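Local coordinates for protein soluble lytic murein transglycosylase (Pseudomonas aeruginosa, PDB 5OHU) that probably cleaves the glycan strands of bacterial cell-wall peptidoglycan as a lytic transglycosylase, in both exolytic and endolytic fashion, at residues T517-A527 against L544-A555; A408-F416 against A425-F436. All coordinates share one frame; numbering follows the deposited sequence.

Interaction 1. Residues T517-A527 against L544-A555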
loop_
_atom_site.group_PDB
_atom_site.type_symbol
_atom_site.label_atom_id
_atom_site.label_comp_id
_atom_site.label_asym_id
_atom_site.label_seq_id
_atom_site.Cartn_x
_atom_site.Cartn_y
_atom_site.Cartn_z
ATOM N N THR A 517 -17.100 1.737 6.510
ATOM C CA THR A 517 -17.410 0.976 7.712
ATOM C C THR A 517 -18.018 -0.373 7.366
ATOM O O THR A 517 -18.949 -0.449 6.560
ATOM C CB THR A 517 -18.387 1.753 8.594
ATOM O OG1 THR A 517 -17.902 3.086 8.779
ATOM C CG2 THR A 517 -18.537 1.080 9.940
ATOM N N GLY A 518 -17.502 -1.425 7.990
ATOM C CA GLY A 518 -18.184 -2.704 8.061
ATOM C C GLY A 518 -17.740 -3.694 7.000
ATOM O O GLY A 518 -16.737 -3.510 6.300
ATOM N N LEU A 519 -18.526 -4.782 6.901
ATOM C CA LEU A 519 -18.191 -5.890 6.001
ATOM C C LEU A 519 -18.004 -5.419 4.567
ATOM O O LEU A 519 -17.124 -5.914 3.851
ATOM C CB LEU A 519 -19.281 -6.960 6.057
ATOM C CG LEU A 519 -19.271 -7.762 7.357
ATOM C CD1 LEU A 519 -20.520 -8.628 7.483
ATOM C CD2 LEU A 519 -17.992 -8.615 7.468
ATOM N N MET A 520 -18.819 -4.465 4.133
ATOM C CA MET A 520 -18.833 -4.016 2.754
ATOM C C MET A 520 -18.331 -2.582 2.606
ATOM O O MET A 520 -18.398 -2.026 1.502
ATOM C CB MET A 520 -20.246 -4.208 2.199
ATOM C CG MET A 520 -20.517 -5.677 1.898
ATOM S SD MET A 520 -22.133 -5.971 1.120
ATOM C CE MET A 520 -21.571 -5.978 -0.613
ATOM N N GLN A 521 -17.774 -2.001 3.682
ATOM C CA GLN A 521 -17.005 -0.752 3.634
ATOM C C GLN A 521 -17.838 0.380 3.031
ATOM O O GLN A 521 -17.463 1.023 2.049
ATOM C CB GLN A 521 -15.682 -0.944 2.864
ATOM C CG GLN A 521 -14.646 -1.756 3.628
ATOM C CD GLN A 521 -14.143 -1.008 4.866
ATOM O OE1 GLN A 521 -13.150 -0.277 4.808
ATOM N NE2 GLN A 521 -14.845 -1.179 5.986
ATOM N N LEU A 522 -18.999 0.590 3.626
ATOM C CA LEU A 522 -19.921 1.599 3.142
ATOM C C LEU A 522 -19.565 2.960 3.718
ATOM O O LEU A 522 -19.280 3.090 4.914
ATOM C CB LEU A 522 -21.359 1.243 3.521
ATOM C CG LEU A 522 -21.887 -0.089 2.988
ATOM C CD1 LEU A 522 -23.307 -0.356 3.519
ATOM C CD2 LEU A 522 -21.846 -0.073 1.463
ATOM N N MET A 523 -19.578 3.964 2.859
ATOM C CA MET A 523 -19.532 5.334 3.332
ATOM C C MET A 523 -20.891 5.721 3.909
ATOM O O MET A 523 -21.931 5.301 3.390
ATOM C CB MET A 523 -19.144 6.277 2.197
ATOM C CG MET A 523 -17.748 5.998 1.667
ATOM S SD MET A 523 -16.517 6.277 2.970
ATOM C CE MET A 523 -16.873 7.963 3.457
ATOM N N PRO A 524 -20.903 6.511 4.983
ATOM C CA PRO A 524 -22.163 6.755 5.702
ATOM C C PRO A 524 -23.181 7.524 4.893
ATOM O O PRO A 524 -24.384 7.284 5.046
ATOM C CB PRO A 524 -21.713 7.550 6.938
ATOM C CG PRO A 524 -20.222 7.301 7.043
ATOM C CD PRO A 524 -19.749 7.144 5.640
ATOM N N GLY A 525 -22.746 8.454 4.048
ATOM C CA GLY A 525 -23.684 9.108 3.157
ATOM C C GLY A 525 -24.219 8.163 2.100
ATOM O O GLY A 525 -25.401 8.208 1.758
ATOM N N THR A 526 -23.354 7.300 1.563
ATOM C CA THR A 526 -23.809 6.254 0.655
ATOM C C THR A 526 -24.844 5.358 1.326
ATOM O O THR A 526 -25.875 5.021 0.725
ATOM C CB THR A 526 -22.621 5.411 0.190
ATOM O OG1 THR A 526 -21.654 6.247 -0.458
ATOM C CG2 THR A 526 -23.080 4.301 -0.765
ATOM N N ALA A 527 -24.583 4.953 2.572
ATOM C CA ALA A 527 -25.511 4.064 3.257
ATOM C C ALA A 527 -26.856 4.739 3.492
ATOM O O ALA A 527 -27.903 4.097 3.359
ATOM C CB ALA A 527 -24.909 3.579 4.582
ATOM N N LEU A 544 -23.936 0.511 11.103
ATOM C CA LEU A 544 -23.230 -0.084 9.971
ATOM C C LEU A 544 -22.191 -1.131 10.366
ATOM O O LEU A 544 -21.680 -1.824 9.477
ATOM C CB LEU A 544 -22.545 1.007 9.155
ATOM C CG LEU A 544 -23.474 1.875 8.312
ATOM C CD1 LEU A 544 -22.670 2.982 7.644
ATOM C CD2 LEU A 544 -24.168 1.001 7.280
ATOM N N ILE A 545 -21.836 -1.265 11.651
ATOM C CA ILE A 545 -20.964 -2.380 12.024
ATOM C C ILE A 545 -21.753 -3.602 12.461
ATOM O O ILE A 545 -21.148 -4.637 12.777
ATOM C CB ILE A 545 -19.962 -2.040 13.146
ATOM C CG1 ILE A 545 -20.680 -1.673 14.440
ATOM C CG2 ILE A 545 -18.989 -0.948 12.725
ATOM C CD1 ILE A 545 -19.774 -1.785 15.645
ATOM N N VAL A 546 -23.077 -3.517 12.512
ATOM C CA VAL A 546 -23.894 -4.715 12.679
ATOM C C VAL A 546 -23.884 -5.461 11.349
ATOM O O VAL A 546 -24.354 -4.917 10.339
ATOM C CB VAL A 546 -25.323 -4.370 13.112
ATOM C CG1 VAL A 546 -26.185 -5.638 13.130
ATOM C CG2 VAL A 546 -25.301 -3.699 14.478
ATOM N N PRO A 547 -23.359 -6.693 11.303
ATOM C CA PRO A 547 -23.192 -7.377 10.004
ATOM C C PRO A 547 -24.435 -7.377 9.128
ATOM O O PRO A 547 -24.353 -7.022 7.949
ATOM C CB PRO A 547 -22.780 -8.797 10.418
ATOM C CG PRO A 547 -22.105 -8.615 11.767
ATOM C CD PRO A 547 -22.845 -7.487 12.437
ATOM N N ASP A 548 -25.599 -7.734 9.673
ATOM C CA ASP A 548 -26.776 -7.869 8.822
ATOM C C ASP A 548 -27.219 -6.526 8.253
ATOM O O ASP A 548 -27.723 -6.468 7.123
ATOM C CB ASP A 548 -27.918 -8.527 9.592
ATOM C CG ASP A 548 -27.706 -10.012 9.785
ATOM O OD1 ASP A 548 -26.720 -10.551 9.238
ATOM O OD2 ASP A 548 -28.537 -10.643 10.469
ATOM N N VAL A 549 -27.066 -5.440 9.022
ATOM C CA VAL A 549 -27.390 -4.115 8.497
ATOM C C VAL A 549 -26.421 -3.740 7.382
ATOM O O VAL A 549 -26.818 -3.182 6.351
ATOM C CB VAL A 549 -27.376 -3.065 9.624
ATOM C CG1 VAL A 549 -27.574 -1.670 9.047
ATOM C CG2 VAL A 549 -28.445 -3.377 10.681
ATOM N N ASN A 550 -25.139 -4.049 7.573
ATOM C CA ASN A 550 -24.137 -3.767 6.552
ATOM C C ASN A 550 -24.433 -4.525 5.261
ATOM O O ASN A 550 -24.398 -3.955 4.161
ATOM C CB ASN A 550 -22.758 -4.144 7.079
ATOM C CG ASN A 550 -21.650 -3.484 6.311
ATOM O OD1 ASN A 550 -21.117 -4.050 5.347
ATOM N ND2 ASN A 550 -21.273 -2.279 6.746
ATOM N N ILE A 551 -24.715 -5.822 5.381
ATOM C CA ILE A 551 -24.946 -6.654 4.205
ATOM C C ILE A 551 -26.205 -6.218 3.467
ATOM O O ILE A 551 -26.243 -6.205 2.232
ATOM C CB ILE A 551 -25.022 -8.130 4.623
ATOM C CG1 ILE A 551 -23.667 -8.570 5.173
ATOM C CG2 ILE A 551 -25.473 -9.000 3.436
ATOM C CD1 ILE A 551 -23.704 -9.969 5.802
ATOM N N ARG A 552 -27.253 -5.849 4.205
ATOM C CA ARG A 552 -28.498 -5.454 3.555
ATOM C C ARG A 552 -28.311 -4.183 2.739
ATOM O O ARG A 552 -28.752 -4.104 1.585
ATOM C CB ARG A 552 -29.598 -5.265 4.595
ATOM C CG ARG A 552 -30.145 -6.566 5.141
ATOM C CD ARG A 552 -31.004 -6.319 6.352
ATOM N NE ARG A 552 -32.277 -5.722 5.992
ATOM C CZ ARG A 552 -33.122 -5.196 6.870
ATOM N NH1 ARG A 552 -32.813 -5.187 8.163
ATOM N NH2 ARG A 552 -34.271 -4.676 6.453
ATOM N N LEU A 553 -27.671 -3.170 3.328
ATOM C CA LEU A 553 -27.379 -1.946 2.587
ATOM C C LEU A 553 -26.299 -2.163 1.543
ATOM O O LEU A 553 -26.388 -1.610 0.444
ATOM C CB LEU A 553 -26.976 -0.824 3.540
ATOM C CG LEU A 553 -28.116 -0.509 4.511
ATOM C CD1 LEU A 553 -27.702 0.440 5.656
ATOM C CD2 LEU A 553 -29.259 0.094 3.712
ATOM N N GLY A 554 -25.278 -2.959 1.856
ATOM C CA GLY A 554 -24.228 -3.190 0.877
ATOM C C GLY A 554 -24.722 -3.951 -0.344
ATOM O O GLY A 554 -24.337 -3.644 -1.476
ATOM N N ALA A 555 -25.571 -4.961 -0.132
ATOM C CA ALA A 555 -26.131 -5.706 -1.259
ATOM C C ALA A 555 -26.990 -4.809 -2.129
ATOM O O ALA A 555 -26.929 -4.892 -3.362
ATOM C CB ALA A 555 -26.962 -6.895 -0.761
HETATM O O HOH W 1 -20.366 -4.760 9.177
#

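Interaction 2. Residues A408-F416 against A425-F436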
loop_
_atom_site.group_PDB
_atom_site.type_symbol
_atom_site.label_atom_id
_atom_site.label_comp_id
_atom_site.label_asym_id
_atom_site.label_seq_id
_atom_site.Cartn_x
_atom_site.Cartn_y
_atom_site.Cartn_z
ATOM N N ALA A 408 5.695 -15.518 23.712
ATOM C CA ALA A 408 5.127 -14.564 24.658
ATOM C C ALA A 408 4.134 -13.630 23.979
ATOM O O ALA A 408 3.090 -13.301 24.551
ATOM C CB ALA A 408 6.243 -13.764 25.323
ATOM N N SER A 409 4.441 -13.194 22.760
ATOM C CA SER A 409 3.503 -12.353 22.016
ATOM C C SER A 409 2.154 -13.045 21.832
ATOM O O SER A 409 1.099 -12.423 22.004
ATOM C CB SER A 409 4.100 -11.974 20.661
ATOM O OG SER A 409 5.025 -12.950 20.200
ATOM N N THR A 410 2.170 -14.337 21.502
ATOM C CA THR A 410 0.926 -15.077 21.303
ATOM C C THR A 410 0.109 -15.141 22.591
ATOM O O THR A 410 -1.088 -14.823 22.602
ATOM C CB THR A 410 1.249 -16.480 20.782
ATOM O OG1 THR A 410 1.911 -16.373 19.513
ATOM C CG2 THR A 410 -0.013 -17.315 20.632
ATOM N N ARG A 411 0.749 -15.547 23.691
ATOM C CA ARG A 411 0.068 -15.588 24.978
ATOM C C ARG A 411 -0.478 -14.218 25.353
ATOM O O ARG A 411 -1.620 -14.099 25.811
ATOM C CB ARG A 411 1.028 -16.104 26.046
ATOM C CG ARG A 411 1.389 -17.569 25.872
ATOM C CD ARG A 411 2.845 -17.827 26.209
ATOM N NE ARG A 411 3.080 -17.816 27.650
ATOM C CZ ARG A 411 3.181 -18.906 28.404
ATOM N NH1 ARG A 411 3.077 -20.112 27.856
ATOM N NH2 ARG A 411 3.393 -18.789 29.707
ATOM N N ARG A 412 0.316 -13.166 25.147
ATOM C CA ARG A 412 -0.184 -11.821 25.393
ATOM C C ARG A 412 -1.386 -11.519 24.503
ATOM O O ARG A 412 -2.380 -10.949 24.966
ATOM C CB ARG A 412 0.934 -10.794 25.180
ATOM C CG ARG A 412 2.026 -10.822 26.272
ATOM C CD ARG A 412 2.877 -9.532 26.318
ATOM N NE ARG A 412 3.472 -9.184 25.028
ATOM C CZ ARG A 412 4.651 -9.630 24.600
ATOM N NH1 ARG A 412 5.375 -10.444 25.364
ATOM N NH2 ARG A 412 5.114 -9.266 23.404
ATOM N N ALA A 413 -1.324 -11.918 23.228
ATOM C CA ALA A 413 -2.446 -11.678 22.323
ATOM C C ALA A 413 -3.672 -12.489 22.737
ATOM O O ALA A 413 -4.802 -11.977 22.710
ATOM C CB ALA A 413 -2.041 -12.001 20.885
ATOM N N MET A 414 -3.470 -13.752 23.126
ATOM C CA MET A 414 -4.575 -14.564 23.628
ATOM C C MET A 414 -5.277 -13.875 24.790
ATOM O O MET A 414 -6.500 -13.708 24.785
ATOM C CB MET A 414 -4.067 -15.936 24.077
ATOM C CG MET A 414 -3.537 -16.830 22.979
ATOM S SD MET A 414 -4.837 -17.324 21.849
ATOM C CE MET A 414 -3.987 -18.567 20.874
ATOM N N GLU A 415 -4.510 -13.472 25.802
ATOM C CA GLU A 415 -5.112 -12.882 26.992
ATOM C C GLU A 415 -5.805 -11.568 26.666
ATOM O O GLU A 415 -6.897 -11.300 27.175
ATOM C CB GLU A 415 -4.055 -12.675 28.072
ATOM C CG GLU A 415 -4.638 -12.231 29.389
ATOM C CD GLU A 415 -5.655 -13.218 29.915
ATOM O OE1 GLU A 415 -5.372 -14.435 29.875
ATOM O OE2 GLU A 415 -6.741 -12.775 30.350
ATOM N N PHE A 416 -5.186 -10.736 25.825
ATOM C CA PHE A 416 -5.852 -9.526 25.349
ATOM C C PHE A 416 -7.205 -9.859 24.746
ATOM O O PHE A 416 -8.207 -9.185 25.013
ATOM C CB PHE A 416 -4.980 -8.817 24.310
ATOM C CG PHE A 416 -3.951 -7.900 24.897
ATOM C CD1 PHE A 416 -4.268 -7.068 25.958
ATOM C CD2 PHE A 416 -2.664 -7.876 24.390
ATOM C CE1 PHE A 416 -3.320 -6.225 26.497
ATOM C CE2 PHE A 416 -1.707 -7.039 24.927
ATOM C CZ PHE A 416 -2.034 -6.211 25.980
ATOM N N ALA A 425 -4.813 -7.009 21.175
ATOM C CA ALA A 425 -4.578 -8.362 20.681
ATOM C C ALA A 425 -4.079 -8.338 19.243
ATOM O O ALA A 425 -3.121 -9.039 18.897
ATOM C CB ALA A 425 -5.855 -9.192 20.792
ATOM N N ARG A 426 -4.704 -7.521 18.398
ATOM C CA ARG A 426 -4.279 -7.450 17.008
ATOM C C ARG A 426 -2.866 -6.914 16.895
ATOM O O ARG A 426 -2.061 -7.438 16.115
ATOM C CB ARG A 426 -5.241 -6.583 16.199
ATOM C CG ARG A 426 -6.552 -7.266 15.869
ATOM C CD ARG A 426 -7.103 -6.764 14.549
ATOM N NE ARG A 426 -7.261 -5.313 14.543
ATOM C CZ ARG A 426 -8.305 -4.679 15.064
ATOM N NH1 ARG A 426 -9.278 -5.368 15.639
ATOM N NH2 ARG A 426 -8.374 -3.357 15.012
ATOM N N ARG A 427 -2.545 -5.864 17.661
ATOM C CA ARG A 427 -1.208 -5.287 17.572
ATOM C C ARG A 427 -0.140 -6.303 17.967
ATOM O O ARG A 427 0.890 -6.415 17.293
ATOM C CB ARG A 427 -1.099 -4.028 18.433
ATOM C CG ARG A 427 0.195 -3.275 18.179
ATOM C CD ARG A 427 0.353 -2.046 19.058
ATOM N NE ARG A 427 -0.670 -1.037 18.805
ATOM C CZ ARG A 427 -1.689 -0.789 19.620
ATOM N NH1 ARG A 427 -1.816 -1.472 20.749
ATOM N NH2 ARG A 427 -2.574 0.151 19.311
ATOM N N GLU A 428 -0.360 -7.052 19.050
ATOM C CA GLU A 428 0.541 -8.153 19.374
ATOM C C GLU A 428 0.672 -9.099 18.196
ATOM O O GLU A 428 1.782 -9.453 17.765
ATOM C CB GLU A 428 0.028 -8.927 20.590
ATOM C CG GLU A 428 0.300 -8.280 21.939
ATOM C CD GLU A 428 1.781 -8.257 22.326
ATOM O OE1 GLU A 428 2.101 -7.583 23.338
ATOM O OE2 GLU A 428 2.618 -8.904 21.636
ATOM N N TRP A 429 -0.475 -9.515 17.661
ATOM C CA TRP A 429 -0.496 -10.512 16.601
ATOM C C TRP A 429 0.309 -10.045 15.396
ATOM O O TRP A 429 1.122 -10.799 14.853
ATOM C CB TRP A 429 -1.944 -10.792 16.219
ATOM C CG TRP A 429 -2.196 -12.146 15.703
ATOM C CD1 TRP A 429 -2.302 -12.518 14.394
ATOM C CD2 TRP A 429 -2.405 -13.330 16.483
ATOM N NE1 TRP A 429 -2.551 -13.870 14.312
ATOM C CE2 TRP A 429 -2.621 -14.392 15.578
ATOM C CE3 TRP A 429 -2.410 -13.601 17.855
ATOM C CZ2 TRP A 429 -2.860 -15.699 16.003
ATOM C CZ3 TRP A 429 -2.647 -14.896 18.277
ATOM C CH2 TRP A 429 -2.869 -15.931 17.352
ATOM N N TYR A 430 0.105 -8.794 14.978
ATOM C CA TYR A 430 0.765 -8.273 13.780
ATOM C C TYR A 430 2.246 -8.026 14.017
ATOM O O TYR A 430 3.064 -8.260 13.124
ATOM C CB TYR A 430 0.107 -6.971 13.316
ATOM C CG TYR A 430 -1.310 -7.113 12.802
ATOM C CD1 TYR A 430 -1.867 -8.366 12.553
ATOM C CD2 TYR A 430 -2.089 -5.988 12.568
ATOM C CE1 TYR A 430 -3.170 -8.489 12.090
ATOM C CE2 TYR A 430 -3.384 -6.097 12.099
ATOM C CZ TYR A 430 -3.922 -7.345 11.861
ATOM O OH TYR A 430 -5.213 -7.425 11.395
ATOM N N HIS A 431 2.605 -7.509 15.194
ATOM C CA HIS A 431 4.014 -7.283 15.487
ATOM C C HIS A 431 4.771 -8.602 15.535
ATOM O O HIS A 431 5.842 -8.734 14.930
ATOM C CB HIS A 431 4.171 -6.501 16.794
ATOM C CG HIS A 431 5.593 -6.181 17.142
ATOM N ND1 HIS A 431 6.335 -5.241 16.458
ATOM C CD2 HIS A 431 6.411 -6.679 18.103
ATOM C CE1 HIS A 431 7.545 -5.172 16.982
ATOM N NE2 HIS A 431 7.618 -6.035 17.980
ATOM N N ALA A 432 4.207 -9.599 16.217
ATOM C CA ALA A 432 4.814 -10.925 16.261
ATOM C C ALA A 432 5.025 -11.494 14.861
ATOM O O ALA A 432 6.058 -12.118 14.585
ATOM C CB ALA A 432 3.939 -11.862 17.089
ATOM N N ALA A 433 4.065 -11.275 13.956
ATOM C CA ALA A 433 4.188 -11.817 12.608
ATOM C C ALA A 433 5.386 -11.247 11.857
ATOM O O ALA A 433 5.873 -11.892 10.922
ATOM C CB ALA A 433 2.907 -11.559 11.817
ATOM N N ARG A 434 5.881 -10.065 12.251
ATOM C CA ARG A 434 6.981 -9.433 11.527
ATOM C C ARG A 434 8.287 -10.210 11.635
ATOM O O ARG A 434 9.228 -9.914 10.894
ATOM C CB ARG A 434 7.184 -7.987 12.010
ATOM C CG ARG A 434 6.101 -7.020 11.518
ATOM C CD ARG A 434 5.546 -6.188 12.633
ATOM N NE ARG A 434 6.216 -4.894 12.785
ATOM C CZ ARG A 434 5.755 -3.892 13.532
ATOM N NH1 ARG A 434 4.612 -4.030 14.195
ATOM N NH2 ARG A 434 6.442 -2.757 13.601
ATOM N N LEU A 435 8.378 -11.190 12.529
ATOM C CA LEU A 435 9.583 -11.997 12.627
ATOM C C LEU A 435 9.361 -13.483 12.383
ATOM O O LEU A 435 10.347 -14.216 12.260
ATOM C CB LEU A 435 10.242 -11.815 14.004
ATOM C CG LEU A 435 10.592 -10.381 14.412
ATOM C CD1 LEU A 435 11.009 -10.338 15.873
ATOM C CD2 LEU A 435 11.683 -9.792 13.519
ATOM N N PHE A 436 8.119 -13.952 12.301
ATOM C CA PHE A 436 7.871 -15.376 12.114
ATOM C C PHE A 436 8.353 -15.846 10.742
ATOM O O PHE A 436 8.341 -15.094 9.761
ATOM C CB PHE A 436 6.378 -15.688 12.258
ATOM C CG PHE A 436 5.874 -15.660 13.672
ATOM C CD1 PHE A 436 6.750 -15.510 14.742
ATOM C CD2 PHE A 436 4.517 -15.806 13.931
ATOM C CE1 PHE A 436 6.274 -15.501 16.048
ATOM C CE2 PHE A 436 4.031 -15.797 15.234
ATOM C CZ PHE A 436 4.911 -15.643 16.295
#

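Interaction 1. Residues T517-A527 against L544-A555
In the lysozyme-like transglycosylase domain, the GLMQ turn characteristic of the Slt family is clasped by residues 544-545 and the first turns of helix 547-564, with N550 reaching into it from the helix. The amide of N550 lies among backbone groups and uses both its ends. OD1 accepts the N-H of M520 at 2.6 Å, tilted 22° from the carbonyl plane of the side chain, while L519 N is near the same oxygen but badly angled for a bond. ND2 donates twice, to T517 O at 3.0 Å and, within its own segment, to L544 O at 2.8 Å. With CG anti to the backbone N (chi1 -161°), the amide leaves the helix toward the turn. T517 O also accepts from L522 N, the two donors arriving from opposite faces of its carbonyl plane. A water accepts from L519 N and donates to L544 O, adding a bridged link to the two direct bonds. G518 lies against the amide, its CA 3.4 Å from N550 ND2.

Apolar side chains fill in around the amide. L522 sends CD1 against CB of L553 (3.7 Å), and A527 CB rests on both methyls of L544. L519 CD1 touches both P547 CB and I551 CD1. M520 lays SD over the side-chain-less surface of G554, 3.5 Å from its CA, and T517 CG2 presses tightly on I545 CG2. Beyond the contact, M520 O accepts a hydrogen bond from Y576 OH, and L519 O one from S504 OG. Gripped through both its oxygen and its nitrogen, the N550 amide has its flip state fixed, and the backbone of the turn is tied to the helix by directional bonds as well as by packing.

Interaction 2. Residues A408-F416 against A425-F436
R412 and E428 supply the charged part of this contact, a salt bridge between two antiparallel helices. R412 NE points almost straight at E428 OE1 (2.7 Å, N-H...O angle 177°); the oxygen lies in the guanidinium plane, at its edge, but is itself met from above the carboxylate plane. A weak second bond joins R412 NH2 to E428 OE2 at 3.1 Å. The two planes stand 63° apart, so the pair is not a flat, two-pronged one. A bend midway along the E428 side chain turns its carboxylate toward the arginine. Both groups have further partners: Y64 OH hydrogen-bonds to E428 OE1, and D91 forms a salt bridge with R412 NH1, so the buried charges are shared with the N-terminal part of the chain.

Helices 408-418 and 422-433 form a helical hairpin in the L domain, assigned to the TPR clan; the axes of the two segments approach to 8.2 Å, with N-to-C directions 160° apart. E428 is a knob in a hole formed by S409, R412, A413 and F416.

The apolar contacts flank that knob. A413 CB meets the edge of the W429 indole in its plane, 3.4 Å from CE3, and also touches E428 CB. W429 reaches this place with CG anti to the backbone N. One turn further along helix 408-418, F416 CB packs on A425 CB at 3.6 Å, while the edge of the F416 ring receives E428 CG in plane. Small residues bring the backbones close, A413 and A425 having CA atoms 4.3 Å apart. Toward the start of helix 408-418, S409 OG and CB lie against the methyl of A432.

How the interactions relate
From the N terminus, the chain first reaches interaction 2: after helix 408-418 it reverses through a short connection, and helix 422-433 packs back against it in the L domain. Helices 438-450, 454-463, 470-473, 479-488 and 493-504 follow before interaction 1, which closes a somewhat longer loop, folding 517-527 against 544-555 across an intervening stretch that holds the rest of helix 524-534. The two loops lie in series, neither nested nor crossing. Their centres are 29 Å apart and their nearest atoms about 11 Å, so each knits its own part: interaction 2 two neighbouring helices, interaction 1 a turn and the start of helix 524-534 to helix 547-564 and the residues just before it.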